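Local structure of PBP domain-containing protein (Vibrio parahaemolyticus, 3MUQ) at residues A116-R121 with G145-V150; V89-D94 with Q165-S170; D85-G90 with L187-E192. The protein is of unknown function but is probably exported and has a periplasmic-binding-protein fold, consistent with binding a small ligand outside the cytoplasm. All blocks are in the same frame, centred on the assembly; numbering follows the deposited sequence.

Contact 1: A116-R121 with G145-V150; sequences ATFISR and GGYRSV
The rings of Phe118 and Tyr147 lie side by side and meet rim to rim. Neither sits over the face of the other. The planes are nearly parallel, 7° apart, but the rings are displaced until only the rims meet, with centroids 5.8 Å apart. The touching rims are Phe118 CD2 and Tyr147 CE1, 3.6 Å apart. Both side chains have CG anti to the backbone N (chi1 -173° in each), which sends the two rings the same way off one face of the sheet. Ser120 shares that face, and its CB lies 3.1 Å from Tyr147 OH. Phe144 packs edge-to-face with Tyr147.

Beneath the rings, strands 118-120 and 147-149 run parallel, their axes 4.7 Å apart at closest approach. Phe118 N bonds to Gly146 O, and Arg148 N bonds to Phe118 O at 2.8 Å. Ser120 N then bonds to Arg148 O at 2.7 Å, and Val150 N to Ser120 O. Ile119 points off the other face and rests on helix 154-163. Its CG2 also reaches Val150 CG1, beyond the end of the neighbouring strand, at 4.0 Å.

The strands are the two arms of a beta-alpha-beta unit whose helix, 126-138, packs against the side of the sheet that carries Phe118, Tyr147 and Ser120. Glu131 of that helix pairs with a hydroxyl from each strand: OE1 with Ser120 OG and OE2 with Tyr147 OH. This probably holds both hydroxyls in place and offsets part of the negative charge of the carboxylate.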
loop_
_atom_site.group_PDB
_atom_site.type_symbol
_atom_site.label_atom_id
_atom_site.label_comp_id
_atom_site.label_asym_id
_atom_site.label_seq_id
_atom_site.Cartn_x
_atom_site.Cartn_y
_atom_site.Cartn_z
ATOM N N ALA A 116 11.850 -16.832 -29.486
ATOM C CA ALA A 116 11.192 -15.539 -29.644
ATOM C C ALA A 116 12.015 -14.451 -28.963
ATOM O O ALA A 116 12.868 -14.731 -28.125
ATOM C CB ALA A 116 9.801 -15.587 -29.033
ATOM N N THR A 117 11.763 -13.201 -29.307
ATOM C CA THR A 117 12.492 -12.118 -28.668
ATOM C C THR A 117 11.944 -11.856 -27.255
ATOM O O THR A 117 10.730 -11.765 -27.053
ATOM C CB THR A 117 12.484 -10.847 -29.547
ATOM O OG1 THR A 117 13.250 -11.099 -30.734
ATOM C CG2 THR A 117 13.096 -9.656 -28.803
ATOM N N PHE A 118 12.846 -11.773 -26.273
ATOM C CA PHE A 118 12.454 -11.514 -24.884
ATOM C C PHE A 118 13.370 -10.479 -24.254
ATOM O O PHE A 118 14.590 -10.632 -24.248
ATOM C CB PHE A 118 12.485 -12.798 -24.048
ATOM C CG PHE A 118 11.926 -12.621 -22.673
ATOM C CD1 PHE A 118 10.592 -12.923 -22.408
ATOM C CD2 PHE A 118 12.721 -12.119 -21.647
ATOM C CE1 PHE A 118 10.076 -12.737 -21.148
ATOM C CE2 PHE A 118 12.206 -11.930 -20.386
ATOM C CZ PHE A 118 10.884 -12.241 -20.133
ATOM N N ILE A 119 12.782 -9.412 -23.738
ATOM C CA ILE A 119 13.579 -8.339 -23.164
ATOM C C ILE A 119 13.571 -8.456 -21.644
ATOM O O ILE A 119 12.509 -8.413 -21.018
ATOM C CB ILE A 119 13.030 -6.950 -23.555
ATOM C CG1 ILE A 119 12.707 -6.892 -25.063
ATOM C CG2 ILE A 119 14.014 -5.846 -23.112
ATOM C CD1 ILE A 119 13.856 -7.322 -25.969
ATOM N N SER A 120 14.751 -8.600 -21.051
ATOM C CA SER A 120 14.866 -8.600 -19.599
ATOM C C SER A 120 15.430 -7.257 -19.133
ATOM O O SER A 120 16.268 -6.657 -19.806
ATOM C CB SER A 120 15.769 -9.738 -19.130
ATOM O OG SER A 120 16.141 -9.532 -17.778
ATOM N N ARG A 121 14.962 -6.782 -17.984
ATOM C CA ARG A 121 15.516 -5.584 -17.373
ATOM C C ARG A 121 17.009 -5.770 -17.061
ATOM O O ARG A 121 17.793 -4.836 -17.217
ATOM C CB ARG A 121 14.730 -5.235 -16.110
ATOM C CG ARG A 121 13.306 -4.797 -16.417
ATOM C CD ARG A 121 12.571 -4.364 -15.168
ATOM N NE ARG A 121 13.307 -3.365 -14.397
ATOM C CZ ARG A 121 12.777 -2.701 -13.369
ATOM N NH1 ARG A 121 11.508 -2.916 -13.026
ATOM N NH2 ARG A 121 13.500 -1.815 -12.697
ATOM N N GLY A 145 19.090 -17.252 -28.269
ATOM C CA GLY A 145 19.388 -16.104 -29.107
ATOM C C GLY A 145 18.467 -14.919 -28.869
ATOM O O GLY A 145 18.935 -13.788 -28.702
ATOM N N GLY A 146 17.157 -15.162 -28.852
ATOM C CA GLY A 146 16.209 -14.065 -28.691
ATOM C C GLY A 146 16.286 -13.287 -27.381
ATOM O O GLY A 146 15.724 -12.189 -27.267
ATOM N N TYR A 147 16.998 -13.832 -26.398
ATOM C CA TYR A 147 17.014 -13.258 -25.058
ATOM C C TYR A 147 17.936 -12.054 -24.940
ATOM O O TYR A 147 19.133 -12.166 -25.181
ATOM C CB TYR A 147 17.398 -14.314 -24.023
ATOM C CG TYR A 147 17.270 -13.841 -22.584
ATOM C CD1 TYR A 147 16.041 -13.844 -21.934
ATOM C CD2 TYR A 147 18.380 -13.405 -21.876
ATOM C CE1 TYR A 147 15.921 -13.413 -20.616
ATOM C CE2 TYR A 147 18.264 -12.970 -20.563
ATOM C CZ TYR A 147 17.040 -12.979 -19.937
ATOM O OH TYR A 147 16.941 -12.554 -18.619
ATOM N N ARG A 148 17.373 -10.906 -24.559
ATOM C CA ARG A 148 18.147 -9.670 -24.455
ATOM C C ARG A 148 17.998 -8.992 -23.091
ATOM O O ARG A 148 16.908 -8.572 -22.711
ATOM C CB ARG A 148 17.744 -8.702 -25.565
ATOM C CG ARG A 148 18.104 -9.201 -26.946
ATOM C CD ARG A 148 17.686 -8.213 -28.008
ATOM N NE ARG A 148 18.611 -7.090 -28.134
ATOM C CZ ARG A 148 19.494 -6.961 -29.119
ATOM N NH1 ARG A 148 19.576 -7.891 -30.060
ATOM N NH2 ARG A 148 20.293 -5.904 -29.168
ATOM N N SER A 149 19.111 -8.879 -22.381
ATOM C CA SER A 149 19.174 -8.300 -21.048
ATOM C C SER A 149 19.742 -6.889 -21.179
ATOM O O SER A 149 20.952 -6.715 -21.304
ATOM C CB SER A 149 20.082 -9.174 -20.168
ATOM O OG SER A 149 20.046 -8.778 -18.808
ATOM N N VAL A 150 18.868 -5.884 -21.162
ATOM C CA VAL A 150 19.250 -4.534 -21.569
ATOM C C VAL A 150 19.893 -3.687 -20.475
ATOM O O VAL A 150 20.555 -2.696 -20.774
ATOM C CB VAL A 150 18.058 -3.744 -22.171
ATOM C CG1 VAL A 150 17.680 -4.305 -23.531
ATOM C CG2 VAL A 150 16.851 -3.723 -21.203
#

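Contact 2: V89-D94 with Q165-S170; sequences VGPKAD and QGYTMS
This is a buried antiparallel strand pairing that runs on into a loop contact, where the end of strand 78-90 meets the start of strand 168-171. Val89 and Thr168 form the hydrogen-bonded pair. Val89 N bonds to Thr168 O and Thr168 N to Val89 O, both at 3.0 Å. Their side chains lie alongside each other on one face, with CG2 of Val89 3.6 Å from CG2 of Thr168. Thr168 OG1 turns to Ile119 O instead.

Pro91 CD sits over the centre of one face of the Tyr167 ring, a CH-pi contact 4.2 Å from the centroid and 8° off the ring normal. Pro91 also opens a type I turn ending at Asp94. Gln165, at the Schellman end of helix 154-163, brings OE1 to 3.3 Å from Pro91 CB. A water joins the same OE1 to Lys92 N, while Gln165 NE2 is hydrogen-bonded to Ser162 O.

At the ring's edge and in its plane, Tyr167 OH donates to Asp94 OD1 over 2.5 Å, on the anti lone pair of OD1. The carboxylate is turned 74° from the ring. The same carboxylate accepts from the backbone N of Ile98 and Lys99, and Tyr167 OH is bonded by Ala96 N. The donors around the carboxylate would be expected to favour the charged form of Asp94.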
loop_
_atom_site.group_PDB
_atom_site.type_symbol
_atom_site.label_atom_id
_atom_site.label_comp_id
_atom_site.label_asym_id
_atom_site.label_seq_id
_atom_site.Cartn_x
_atom_site.Cartn_y
_atom_site.Cartn_z
ATOM N N VAL A 89 3.554 -9.211 -21.668
ATOM C CA VAL A 89 3.134 -8.478 -22.847
ATOM C C VAL A 89 3.998 -8.876 -24.043
ATOM O O VAL A 89 5.104 -9.398 -23.878
ATOM C CB VAL A 89 3.203 -6.967 -22.609
ATOM C CG1 VAL A 89 2.504 -6.617 -21.265
ATOM C CG2 VAL A 89 4.642 -6.494 -22.631
ATOM N N GLY A 90 3.476 -8.655 -25.244
ATOM C CA GLY A 90 4.192 -9.004 -26.457
ATOM C C GLY A 90 3.476 -8.479 -27.685
ATOM O O GLY A 90 2.515 -7.729 -27.568
ATOM N N PRO A 91 3.944 -8.874 -28.879
ATOM C CA PRO A 91 3.342 -8.334 -30.100
ATOM C C PRO A 91 1.922 -8.849 -30.211
ATOM O O PRO A 91 1.651 -9.991 -29.825
ATOM C CB PRO A 91 4.211 -8.926 -31.222
ATOM C CG PRO A 91 5.518 -9.295 -30.551
ATOM C CD PRO A 91 5.122 -9.714 -29.153
ATOM N N LYS A 92 1.027 -8.023 -30.738
ATOM C CA LYS A 92 -0.357 -8.434 -30.906
ATOM C C LYS A 92 -0.440 -9.775 -31.650
ATOM O O LYS A 92 -1.296 -10.604 -31.362
ATOM C CB LYS A 92 -1.154 -7.346 -31.632
ATOM C CG LYS A 92 -2.659 -7.583 -31.633
ATOM C CD LYS A 92 -3.402 -6.480 -32.377
ATOM C CE LYS A 92 -4.799 -6.263 -31.800
ATOM N NZ LYS A 92 -5.525 -7.542 -31.542
ATOM N N ALA A 93 0.473 -9.987 -32.590
ATOM C CA ALA A 93 0.479 -11.202 -33.397
ATOM C C ALA A 93 0.988 -12.452 -32.655
ATOM O O ALA A 93 0.831 -13.560 -33.146
ATOM C CB ALA A 93 1.280 -10.973 -34.688
ATOM N N ASP A 94 1.618 -12.274 -31.495
ATOM C CA ASP A 94 1.964 -13.404 -30.628
ATOM C C ASP A 94 2.634 -14.570 -31.366
ATOM O O ASP A 94 2.122 -15.690 -31.379
ATOM C CB ASP A 94 0.705 -13.901 -29.931
ATOM C CG ASP A 94 0.976 -14.993 -28.921
ATOM O OD1 ASP A 94 2.125 -15.132 -28.438
ATOM O OD2 ASP A 94 0.015 -15.717 -28.598
ATOM N N GLN A 165 9.617 -5.755 -31.210
ATOM C CA GLN A 165 8.467 -6.668 -31.224
ATOM C C GLN A 165 8.769 -7.949 -30.455
ATOM O O GLN A 165 8.716 -9.053 -30.998
ATOM C CB GLN A 165 8.046 -6.988 -32.662
ATOM C CG GLN A 165 7.370 -5.797 -33.350
ATOM C CD GLN A 165 6.069 -5.416 -32.656
ATOM O OE1 GLN A 165 5.054 -6.104 -32.806
ATOM N NE2 GLN A 165 6.096 -4.327 -31.878
ATOM N N GLY A 166 9.092 -7.802 -29.180
ATOM C CA GLY A 166 9.353 -8.962 -28.348
ATOM C C GLY A 166 8.461 -9.040 -27.124
ATOM O O GLY A 166 7.625 -8.164 -26.883
ATOM N N TYR A 167 8.651 -10.105 -26.353
ATOM C CA TYR A 167 7.912 -10.322 -25.126
ATOM C C TYR A 167 8.683 -9.754 -23.941
ATOM O O TYR A 167 9.903 -9.671 -23.971
ATOM C CB TYR A 167 7.718 -11.819 -24.900
ATOM C CG TYR A 167 6.850 -12.489 -25.946
ATOM C CD1 TYR A 167 5.478 -12.647 -25.749
ATOM C CD2 TYR A 167 7.406 -12.972 -27.128
ATOM C CE1 TYR A 167 4.680 -13.268 -26.720
ATOM C CE2 TYR A 167 6.623 -13.599 -28.098
ATOM C CZ TYR A 167 5.264 -13.747 -27.885
ATOM O OH TYR A 167 4.499 -14.369 -28.844
ATOM N N THR A 168 7.962 -9.374 -22.897
ATOM C CA THR A 168 8.584 -9.068 -21.612
ATOM C C THR A 168 7.567 -9.282 -20.476
ATOM O O THR A 168 6.354 -9.397 -20.716
ATOM C CB THR A 168 9.166 -7.620 -21.584
ATOM O OG1 THR A 168 10.107 -7.496 -20.510
ATOM C CG2 THR A 168 8.070 -6.576 -21.412
HETATM N N MSE A 169 8.070 -9.367 -19.248
HETATM C CA MSE A 169 7.206 -9.353 -18.068
HETATM C C MSE A 169 7.233 -7.977 -17.423
HETATM O O MSE A 169 8.305 -7.457 -17.096
HETATM C CB MSE A 169 7.669 -10.384 -17.044
HETATM C CG MSE A 169 6.732 -10.496 -15.847
HETATM SE SE MSE A 169 7.392 -11.799 -14.570
HETATM C CE MSE A 169 8.727 -10.711 -13.667
ATOM N N SER A 170 6.062 -7.389 -17.231
ATOM C CA SER A 170 5.973 -6.044 -16.660
ATOM C C SER A 170 5.057 -6.011 -15.459
ATOM O O SER A 170 4.118 -6.802 -15.380
ATOM C CB SER A 170 5.395 -5.092 -17.699
ATOM O OG SER A 170 5.323 -3.770 -17.201
HETATM O O HOH W 1 2.253 -5.789 -32.369
#

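Contact 3: D85-G90 with L187-E192; sequences DFVIVG and LFQGDE
A classic beta bulge marks this antiparallel pairing of strand 78-90 with the end of strand 185-188, in the mixed sheet of the periplasmic-binding-protein fold. Leu187 and Phe188 both face the single residue Ile88. Ile88 O therefore accepts two backbone bonds: from Leu187 N at 2.8 Å and from Phe188 N at 3.2 Å. The return bond runs from Ile88 N to Phe188 O at 2.9 Å.

The side chains of Ile88 and Phe188 lie side by side, pointing the same way off the sheet. CB of Ile88 is 4.1 Å from CB of Phe188, and Ile88 CG1 comes obliquely to the ring at CD2. Helix 104-113 covers this face, with Phe108 on Ile88 and both Val104 and Val107 on Phe188.

The Leu187 side chain reaches across toward Gly90. With CG anti to the carbonyl carbon (chi1 -67°) and the chain extended at chi2, CD1 comes 3.7 Å from Gly90 CA. The glycine has no side chain there to meet that methyl. Beside the bulge, Val87 CG1 rests on Gln189 CB at 4.0 Å. The amide oxygen of Gln189 is held by Arg172, which also forms a salt bridge with Asp85. Asp85 OD2 further bonds to Asn225 of the second subunit.

After Phe188 the chain bends in an inverse gamma turn centred on Gly190. The turn folds back on the ring: Gly190 N lies 3.9 Å above the Phe188 ring plane, over its centre.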
loop_
_atom_site.group_PDB
_atom_site.type_symbol
_atom_site.label_atom_id
_atom_site.label_comp_id
_atom_site.label_asym_id
_atom_site.label_seq_id
_atom_site.Cartn_x
_atom_site.Cartn_y
_atom_site.Cartn_z
ATOM N N ASP A 85 1.676 -7.372 -9.047
ATOM C CA ASP A 85 0.739 -7.702 -10.118
ATOM C C ASP A 85 1.500 -7.645 -11.453
ATOM O O ASP A 85 1.769 -6.565 -11.980
ATOM C CB ASP A 85 -0.408 -6.677 -10.074
ATOM C CG ASP A 85 -1.433 -6.862 -11.177
ATOM O OD1 ASP A 85 -1.547 -7.972 -11.745
ATOM O OD2 ASP A 85 -2.154 -5.871 -11.456
ATOM N N PHE A 86 1.858 -8.808 -11.989
ATOM C CA PHE A 86 2.698 -8.874 -13.183
ATOM C C PHE A 86 1.935 -9.422 -14.383
ATOM O O PHE A 86 1.049 -10.266 -14.229
ATOM C CB PHE A 86 3.950 -9.718 -12.921
ATOM C CG PHE A 86 4.906 -9.090 -11.952
ATOM C CD1 PHE A 86 5.828 -8.144 -12.382
ATOM C CD2 PHE A 86 4.876 -9.436 -10.607
ATOM C CE1 PHE A 86 6.706 -7.548 -11.494
ATOM C CE2 PHE A 86 5.755 -8.841 -9.697
ATOM C CZ PHE A 86 6.670 -7.893 -10.145
ATOM N N VAL A 87 2.268 -8.934 -15.576
ATOM C CA VAL A 87 1.647 -9.427 -16.801
ATOM C C VAL A 87 2.711 -9.690 -17.857
ATOM O O VAL A 87 3.797 -9.114 -17.801
ATOM C CB VAL A 87 0.605 -8.437 -17.370
ATOM C CG1 VAL A 87 -0.506 -8.164 -16.339
ATOM C CG2 VAL A 87 1.280 -7.135 -17.810
ATOM N N ILE A 88 2.398 -10.565 -18.808
ATOM C CA ILE A 88 3.304 -10.848 -19.907
ATOM C C ILE A 88 2.762 -10.122 -21.126
ATOM O O ILE A 88 1.636 -10.359 -21.554
ATOM C CB ILE A 88 3.391 -12.356 -20.254
ATOM C CG1 ILE A 88 3.772 -13.199 -19.038
ATOM C CG2 ILE A 88 4.372 -12.580 -21.432
ATOM C CD1 ILE A 88 5.075 -12.755 -18.325
ATOM N N VAL A 89 3.554 -9.211 -21.668
ATOM C CA VAL A 89 3.134 -8.478 -22.847
ATOM C C VAL A 89 3.998 -8.876 -24.043
ATOM O O VAL A 89 5.104 -9.398 -23.878
ATOM C CB VAL A 89 3.203 -6.967 -22.609
ATOM C CG1 VAL A 89 2.504 -6.617 -21.265
ATOM C CG2 VAL A 89 4.642 -6.494 -22.631
ATOM N N GLY A 90 3.476 -8.655 -25.244
ATOM C CA GLY A 90 4.192 -9.004 -26.457
ATOM C C GLY A 90 3.476 -8.479 -27.685
ATOM O O GLY A 90 2.515 -7.729 -27.568
ATOM N N LEU A 187 -0.582 -10.393 -23.202
ATOM C CA LEU A 187 -0.855 -11.650 -23.882
ATOM C C LEU A 187 -1.113 -12.770 -22.896
ATOM O O LEU A 187 -1.722 -13.773 -23.253
ATOM C CB LEU A 187 0.286 -12.043 -24.829
ATOM C CG LEU A 187 0.520 -11.172 -26.059
ATOM C CD1 LEU A 187 1.710 -11.693 -26.816
ATOM C CD2 LEU A 187 -0.721 -11.150 -26.949
ATOM N N PHE A 188 -0.639 -12.613 -21.666
ATOM C CA PHE A 188 -0.884 -13.635 -20.658
ATOM C C PHE A 188 -0.882 -13.058 -19.249
ATOM O O PHE A 188 0.008 -12.286 -18.885
ATOM C CB PHE A 188 0.151 -14.754 -20.768
ATOM C CG PHE A 188 -0.008 -15.827 -19.736
ATOM C CD1 PHE A 188 -0.802 -16.935 -19.988
ATOM C CD2 PHE A 188 0.629 -15.727 -18.515
ATOM C CE1 PHE A 188 -0.948 -17.937 -19.040
ATOM C CE2 PHE A 188 0.484 -16.722 -17.553
ATOM C CZ PHE A 188 -0.304 -17.832 -17.823
ATOM N N GLN A 189 -1.885 -13.427 -18.462
ATOM C CA GLN A 189 -1.975 -12.952 -17.082
ATOM C C GLN A 189 -2.735 -13.925 -16.181
ATOM O O GLN A 189 -3.001 -13.628 -15.015
ATOM C CB GLN A 189 -2.594 -11.541 -17.007
ATOM C CG GLN A 189 -3.997 -11.416 -17.593
ATOM C CD GLN A 189 -4.563 -10.016 -17.449
ATOM O OE1 GLN A 189 -4.417 -9.377 -16.399
ATOM N NE2 GLN A 189 -5.212 -9.525 -18.507
ATOM N N GLY A 190 -3.064 -15.095 -16.714
ATOM C CA GLY A 190 -3.796 -16.085 -15.941
ATOM C C GLY A 190 -2.934 -17.067 -15.159
ATOM O O GLY A 190 -2.872 -18.257 -15.499
ATOM N N ASP A 191 -2.278 -16.582 -14.106
ATOM C CA ASP A 191 -1.432 -17.440 -13.281
ATOM C C ASP A 191 -1.234 -16.809 -11.897
ATOM O O ASP A 191 -0.838 -15.650 -11.774
ATOM C CB ASP A 191 -0.090 -17.715 -13.982
ATOM C CG ASP A 191 0.700 -18.881 -13.353
ATOM O OD1 ASP A 191 0.674 -19.070 -12.120
ATOM O OD2 ASP A 191 1.383 -19.610 -14.098
ATOM N N GLU A 192 -1.522 -17.587 -10.857
ATOM C CA GLU A 192 -1.468 -17.091 -9.493
ATOM C C GLU A 192 -0.054 -16.720 -9.073
ATOM O O GLU A 192 0.144 -16.000 -8.099
ATOM C CB GLU A 192 -2.093 -18.100 -8.522
ATOM C CG GLU A 192 -3.605 -18.225 -8.702
ATOM C CD GLU A 192 -4.287 -19.055 -7.620
ATOM O OE1 GLU A 192 -3.888 -20.223 -7.413
ATOM O OE2 GLU A 192 -5.236 -18.536 -6.987
#

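Overall arrangement
After the N-terminal strands and helices, the chain enters strand 78-90, from which contacts 2 and 3 both start, sharing Val89 and Gly90. Contact 1 opens next, at 116-121, and closes at 145-150 across one helix. It is nested inside the loop that contact 2 closes at 165-170. Contact 3 closes last, at 187-192, so its loop encloses contact 1 as well. In the sheet, strands 168-171 and 185-188 pair with strand 78-90, and contacts 2 and 3 touch. Contact 2 also touches contact 1, through Thr117 O and Tyr167 N, tying the small parallel sheet to the large one. Contacts 1 and 3 do not touch, their centres about 17 Å apart.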